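Cytidylyltransferase (PDB 6OEW) probably acts as a metal-dependent nucleotidyltransferase that transfers a cytidylyl group, perhaps to a sugar. Local coordinates at residues 38-43 with 70-76; 87-91 with 156-160. One frame throughout, in Å; residues are numbered along the deposited sequence.

Both contacts join helices of one GT-A-type domain, built on a mixed sheet whose strands 77-81, 54-59, 11-16 and 101-106 run parallel. Contact 1 pairs the helix before strand 54-59 with the helix after it. Contact 2 pairs the helix between strands 77-81 and 101-106 with helix 153-162, which follows strand 149-152. Their centres lie 25 Å apart, and their nearest atoms stay about 9 Å from each other, so they do not touch. Neither contact forms the metal site. The side chain of Leu38 in contact 1 is about 12 Å from the bound magnesium ion, and that of Tyr90 in contact 2 about 11 Å.

Contact 1. Residues 38-43 with 70-76; sequences LGFMLE and IAKKNGV
Leu42 and Asn74 meet at an oblique angle in the middle of this helix-to-helix contact. Leu42 CD1 lies 3.7 Å from Asn74 CB and also packs on Ala71 CA. The same methyl reaches Val76 CG2 at 4.0 Å. With CG anti to the carbonyl carbon (chi1 -65°) and CD1 extended beyond it (chi2 179°), Leu42 reaches the end of helix 65-73. That end is a Schellman motif with Gly75 at C-prime, and it brings Val76 round to the leucine.

The Asn74 amide turns back on its own helix. ND2 gives a nearly straight bond (169°) to Ile70 O at 2.9 Å. It arrives from above the carbonyl plane, while Asn74 N reaches the same oxygen from the opposite face. The amide nitrogen then sits 3.6 Å from Gly39 CA, where no side chain intervenes. Towards the start of both segments, Ile70 CG2 packs on Gly39 N and lies 3.9 Å from Leu38 CB. Val56 of strand 54-59 touches Leu42, Ala71 and Val76, so the pair packs against the central sheet.

At the outer end a water donates to both Glu43 OE2 and Asn74 OD1, while Glu43 OE1 forms a salt bridge with Lys220. No direct hydrogen bond joins the two segments; van der Waals contacts and one water bridge do.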
loop_
_atom_site.group_PDB
_atom_site.type_symbol
_atom_site.label_atom_id
_atom_site.label_comp_id
_atom_site.label_asym_id
_atom_site.label_seq_id
_atom_site.Cartn_x
_atom_site.Cartn_y
_atom_site.Cartn_z
ATOM N N LEU A 38 1.932 -10.839 -3.664
ATOM C CA LEU A 38 2.454 -9.600 -4.241
ATOM C C LEU A 38 2.120 -9.487 -5.724
ATOM O O LEU A 38 1.778 -8.395 -6.203
ATOM C CB LEU A 38 3.967 -9.505 -4.024
ATOM C CG LEU A 38 4.651 -8.231 -4.563
ATOM C CD1 LEU A 38 3.973 -6.929 -4.089
ATOM C CD2 LEU A 38 6.113 -8.217 -4.160
ATOM N N GLY A 39 2.198 -10.593 -6.473
ATOM C CA GLY A 39 1.830 -10.533 -7.889
ATOM C C GLY A 39 0.381 -10.124 -8.112
ATOM O O GLY A 39 0.067 -9.347 -9.025
ATOM N N PHE A 40 -0.523 -10.640 -7.281
ATOM C CA PHE A 40 -1.922 -10.229 -7.331
ATOM C C PHE A 40 -2.064 -8.722 -7.156
ATOM O O PHE A 40 -2.835 -8.069 -7.880
ATOM C CB PHE A 40 -2.697 -10.968 -6.240
ATOM C CG PHE A 40 -4.162 -11.070 -6.502
ATOM C CD1 PHE A 40 -4.708 -12.260 -6.976
ATOM C CD2 PHE A 40 -5.003 -9.986 -6.279
ATOM C CE1 PHE A 40 -6.067 -12.377 -7.218
ATOM C CE2 PHE A 40 -6.381 -10.101 -6.532
ATOM C CZ PHE A 40 -6.903 -11.288 -7.006
ATOM N N MET A 41 -1.354 -8.160 -6.178
ATOM C CA MET A 41 -1.381 -6.720 -5.943
ATOM C C MET A 41 -0.914 -5.947 -7.172
ATOM O O MET A 41 -1.549 -4.968 -7.588
ATOM C CB MET A 41 -0.511 -6.376 -4.739
ATOM C CG MET A 41 -0.698 -4.941 -4.245
ATOM S SD MET A 41 0.487 -4.569 -2.938
ATOM C CE MET A 41 0.040 -2.851 -2.587
ATOM N N LEU A 42 0.198 -6.378 -7.762
ATOM C CA LEU A 42 0.723 -5.703 -8.939
ATOM C C LEU A 42 -0.275 -5.762 -10.092
ATOM O O LEU A 42 -0.480 -4.765 -10.790
ATOM C CB LEU A 42 2.070 -6.315 -9.324
ATOM C CG LEU A 42 3.206 -6.126 -8.300
ATOM C CD1 LEU A 42 4.491 -6.785 -8.777
ATOM C CD2 LEU A 42 3.463 -4.645 -8.035
ATOM N N GLU A 43 -0.941 -6.904 -10.279
ATOM C CA GLU A 43 -1.954 -6.996 -11.332
ATOM C C GLU A 43 -3.109 -6.029 -11.086
ATOM O O GLU A 43 -3.636 -5.431 -12.033
ATOM C CB GLU A 43 -2.473 -8.428 -11.450
ATOM C CG GLU A 43 -1.456 -9.381 -12.029
ATOM C CD GLU A 43 -2.069 -10.699 -12.417
ATOM O OE1 GLU A 43 -3.158 -10.706 -13.021
ATOM O OE2 GLU A 43 -1.467 -11.737 -12.097
ATOM N N ILE A 70 9.332 -11.723 -8.373
ATOM C CA ILE A 70 7.898 -11.508 -8.504
ATOM C C ILE A 70 7.626 -10.189 -9.224
ATOM O O ILE A 70 6.813 -10.131 -10.157
ATOM C CB ILE A 70 7.228 -11.558 -7.117
ATOM C CG1 ILE A 70 7.252 -12.982 -6.544
ATOM C CG2 ILE A 70 5.791 -11.002 -7.168
ATOM C CD1 ILE A 70 6.844 -13.040 -5.080
ATOM N N ALA A 71 8.334 -9.120 -8.837
ATOM C CA ALA A 71 8.148 -7.838 -9.509
ATOM C C ALA A 71 8.506 -7.934 -10.984
ATOM O O ALA A 71 7.801 -7.382 -11.840
ATOM C CB ALA A 71 8.984 -6.754 -8.828
ATOM N N LYS A 72 9.602 -8.628 -11.305
ATOM C CA LYS A 72 10.037 -8.704 -12.696
ATOM C C LYS A 72 9.053 -9.504 -13.536
ATOM O O LYS A 72 8.809 -9.161 -14.699
ATOM C CB LYS A 72 11.445 -9.302 -12.794
ATOM C CG LYS A 72 12.549 -8.262 -12.623
ATOM C CD LYS A 72 13.805 -8.629 -13.400
ATOM C CE LYS A 72 14.925 -9.069 -12.479
ATOM N NZ LYS A 72 16.228 -9.119 -13.208
ATOM N N LYS A 73 8.491 -10.576 -12.965
ATOM C CA LYS A 73 7.494 -11.382 -13.659
ATOM C C LYS A 73 6.295 -10.534 -14.051
ATOM O O LYS A 73 5.662 -10.781 -15.087
ATOM C CB LYS A 73 7.063 -12.551 -12.760
ATOM C CG LYS A 73 5.946 -13.438 -13.299
ATOM C CD LYS A 73 5.396 -14.349 -12.194
ATOM C CE LYS A 73 4.255 -15.236 -12.681
ATOM N NZ LYS A 73 4.741 -16.319 -13.581
ATOM N N ASN A 74 5.995 -9.517 -13.252
ATOM C CA ASN A 74 4.880 -8.616 -13.485
ATOM C C ASN A 74 5.281 -7.348 -14.226
ATOM O O ASN A 74 4.473 -6.425 -14.328
ATOM C CB ASN A 74 4.232 -8.259 -12.147
ATOM C CG ASN A 74 3.397 -9.378 -11.599
ATOM O OD1 ASN A 74 2.227 -9.506 -11.949
ATOM N ND2 ASN A 74 3.988 -10.206 -10.747
ATOM N N GLY A 75 6.517 -7.268 -14.714
ATOM C CA GLY A 75 6.925 -6.150 -15.547
ATOM C C GLY A 75 6.988 -4.803 -14.858
ATOM O O GLY A 75 6.777 -3.784 -15.511
ATOM N N VAL A 76 7.285 -4.762 -13.560
ATOM C CA VAL A 76 7.434 -3.484 -12.879
ATOM C C VAL A 76 8.896 -3.323 -12.471
ATOM O O VAL A 76 9.682 -4.272 -12.493
ATOM C CB VAL A 76 6.473 -3.349 -11.675
ATOM C CG1 VAL A 76 5.031 -3.712 -12.089
ATOM C CG2 VAL A 76 6.899 -4.203 -10.580
HETATM O O HOH W 1 0.882 -12.056 -11.180
#

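Contact 2. Residues 87-91 with 156-160; sequences IQRYL and LEKLD
Helices 86-96 and 153-162 run roughly antiparallel here, with Ile87 opposite Asp160 and Leu91 opposite Leu156. The short segments approach to 10.2 Å between axes, and their directions differ by 146°. Both helices belong to the GT-A-type fold. The first is the crossover helix between the parallel strands 77-81 and 101-106. The second follows strand 149-152, which runs antiparallel to 101-106. Ile102 of strand 101-106 touches both Tyr90 and Leu156 from the sheet.

Leu91 and Leu156 lie alongside each other and point in opposite directions. Both have CG anti to the backbone N (chi1 -169° and -179°), which extends each leucine towards the other helix. Leu156 CD2 rests 3.7 Å from Leu91 N and 3.8 Å from Tyr90 CB. Its other methyl, CD1, meets Ile87 CG2 at 4.0 Å. Leu156 thus lies against Ile87 on one turn and against Tyr90 and Leu91 on the next. The Tyr90 ring leads away from this contact, and its hydroxyl is hydrogen-bonded to Leu14 O in strand 11-16.

Ile87 uses two branches. CD1 runs to Leu159 CB at 4.2 Å, while CG2 presses on the CA and CB of Asp160. Leu91 also divides its methyls, and it crosses both acidic side chains at about a right angle. CD1 touches the aliphatic part of Glu157, 3.7 Å from its CG. Asp160 OD1 forms a salt bridge with Arg169, which probably offsets the charge beside the apolar Leu91. The backbone of Arg169 is also hydrogen-bonded to that of Ile87. The second carboxylate oxygen, Asp160 OD2, lies 3.5 Å from Leu91 CD2.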
loop_
_atom_site.group_PDB
_atom_site.type_symbol
_atom_site.label_atom_id
_atom_site.label_comp_id
_atom_site.label_asym_id
_atom_site.label_seq_id
_atom_site.Cartn_x
_atom_site.Cartn_y
_atom_site.Cartn_z
ATOM N N ILE A 87 12.659 5.530 5.165
ATOM C CA ILE A 87 12.779 6.885 4.639
ATOM C C ILE A 87 13.893 6.933 3.603
ATOM O O ILE A 87 13.725 7.505 2.515
ATOM C CB ILE A 87 13.002 7.896 5.777
ATOM C CG1 ILE A 87 11.724 8.040 6.614
ATOM C CG2 ILE A 87 13.388 9.287 5.200
ATOM C CD1 ILE A 87 11.866 9.071 7.747
ATOM N N GLN A 88 15.034 6.297 3.902
ATOM C CA GLN A 88 16.133 6.277 2.938
ATOM C C GLN A 88 15.766 5.457 1.709
ATOM O O GLN A 88 16.100 5.845 0.584
ATOM C CB GLN A 88 17.418 5.728 3.561
ATOM C CG GLN A 88 18.614 5.779 2.584
ATOM C CD GLN A 88 19.795 4.883 2.991
ATOM O OE1 GLN A 88 19.850 3.689 2.653
ATOM N NE2 GLN A 88 20.749 5.467 3.709
ATOM N N ARG A 89 15.106 4.312 1.899
ATOM C CA ARG A 89 14.724 3.493 0.749
ATOM C C ARG A 89 13.778 4.253 -0.178
ATOM O O ARG A 89 13.933 4.205 -1.409
ATOM C CB ARG A 89 14.073 2.189 1.203
ATOM C CG ARG A 89 14.124 1.092 0.132
ATOM C CD ARG A 89 13.117 -0.041 0.371
ATOM N NE ARG A 89 13.364 -0.719 1.645
ATOM C CZ ARG A 89 12.545 -1.630 2.160
ATOM N NH1 ARG A 89 11.436 -1.984 1.492
ATOM N NH2 ARG A 89 12.845 -2.197 3.334
ATOM N N TYR A 90 12.791 4.961 0.392
ATOM C CA TYR A 90 11.844 5.712 -0.438
ATOM C C TYR A 90 12.497 6.942 -1.044
ATOM O O TYR A 90 12.182 7.328 -2.178
ATOM C CB TYR A 90 10.624 6.135 0.371
ATOM C CG TYR A 90 9.510 5.142 0.302
ATOM C CD1 TYR A 90 9.544 3.989 1.081
ATOM C CD2 TYR A 90 8.427 5.339 -0.557
ATOM C CE1 TYR A 90 8.533 3.059 1.018
ATOM C CE2 TYR A 90 7.408 4.414 -0.630
ATOM C CZ TYR A 90 7.476 3.271 0.157
ATOM O OH TYR A 90 6.457 2.348 0.077
ATOM N N LEU A 91 13.382 7.597 -0.293
ATOM C CA LEU A 91 14.038 8.783 -0.830
ATOM C C LEU A 91 14.993 8.396 -1.957
ATOM O O LEU A 91 15.018 9.040 -3.011
ATOM C CB LEU A 91 14.757 9.534 0.294
ATOM C CG LEU A 91 15.285 10.932 0.006
ATOM C CD1 LEU A 91 14.198 11.798 -0.600
ATOM C CD2 LEU A 91 15.826 11.561 1.272
ATOM N N LEU A 156 8.913 14.326 2.113
ATOM C CA LEU A 156 9.783 13.215 2.494
ATOM C C LEU A 156 11.182 13.713 2.859
ATOM O O LEU A 156 11.791 13.231 3.823
ATOM C CB LEU A 156 9.823 12.179 1.364
ATOM C CG LEU A 156 10.701 10.943 1.646
ATOM C CD1 LEU A 156 10.217 10.305 2.920
ATOM C CD2 LEU A 156 10.602 9.955 0.473
ATOM N N GLU A 157 11.694 14.707 2.130
ATOM C CA GLU A 157 13.001 15.266 2.455
ATOM C C GLU A 157 12.990 15.946 3.821
ATOM O O GLU A 157 13.951 15.811 4.594
ATOM C CB GLU A 157 13.441 16.224 1.348
ATOM C CG GLU A 157 13.898 15.469 0.096
ATOM C CD GLU A 157 14.232 16.379 -1.077
ATOM O OE1 GLU A 157 13.693 17.501 -1.142
ATOM O OE2 GLU A 157 15.034 15.960 -1.939
ATOM N N LYS A 158 11.900 16.644 4.155
ATOM C CA LYS A 158 11.780 17.227 5.489
ATOM C C LYS A 158 11.759 16.141 6.563
ATOM O O LYS A 158 12.386 16.297 7.616
ATOM C CB LYS A 158 10.532 18.101 5.580
ATOM N N LEU A 159 11.062 15.027 6.315
ATOM C CA LEU A 159 11.103 13.930 7.286
ATOM C C LEU A 159 12.499 13.335 7.399
ATOM O O LEU A 159 12.959 13.036 8.508
ATOM C CB LEU A 159 10.104 12.838 6.913
ATOM C CG LEU A 159 8.641 13.272 6.948
ATOM C CD1 LEU A 159 7.735 12.102 6.614
ATOM C CD2 LEU A 159 8.326 13.867 8.324
ATOM N N ASP A 160 13.184 13.134 6.266
ATOM C CA ASP A 160 14.567 12.652 6.318
ATOM C C ASP A 160 15.441 13.567 7.161
ATOM O O ASP A 160 16.287 13.099 7.933
ATOM C CB ASP A 160 15.133 12.528 4.903
ATOM C CG ASP A 160 16.579 12.100 4.889
ATOM O OD1 ASP A 160 16.920 11.095 5.552
ATOM O OD2 ASP A 160 17.377 12.767 4.206
#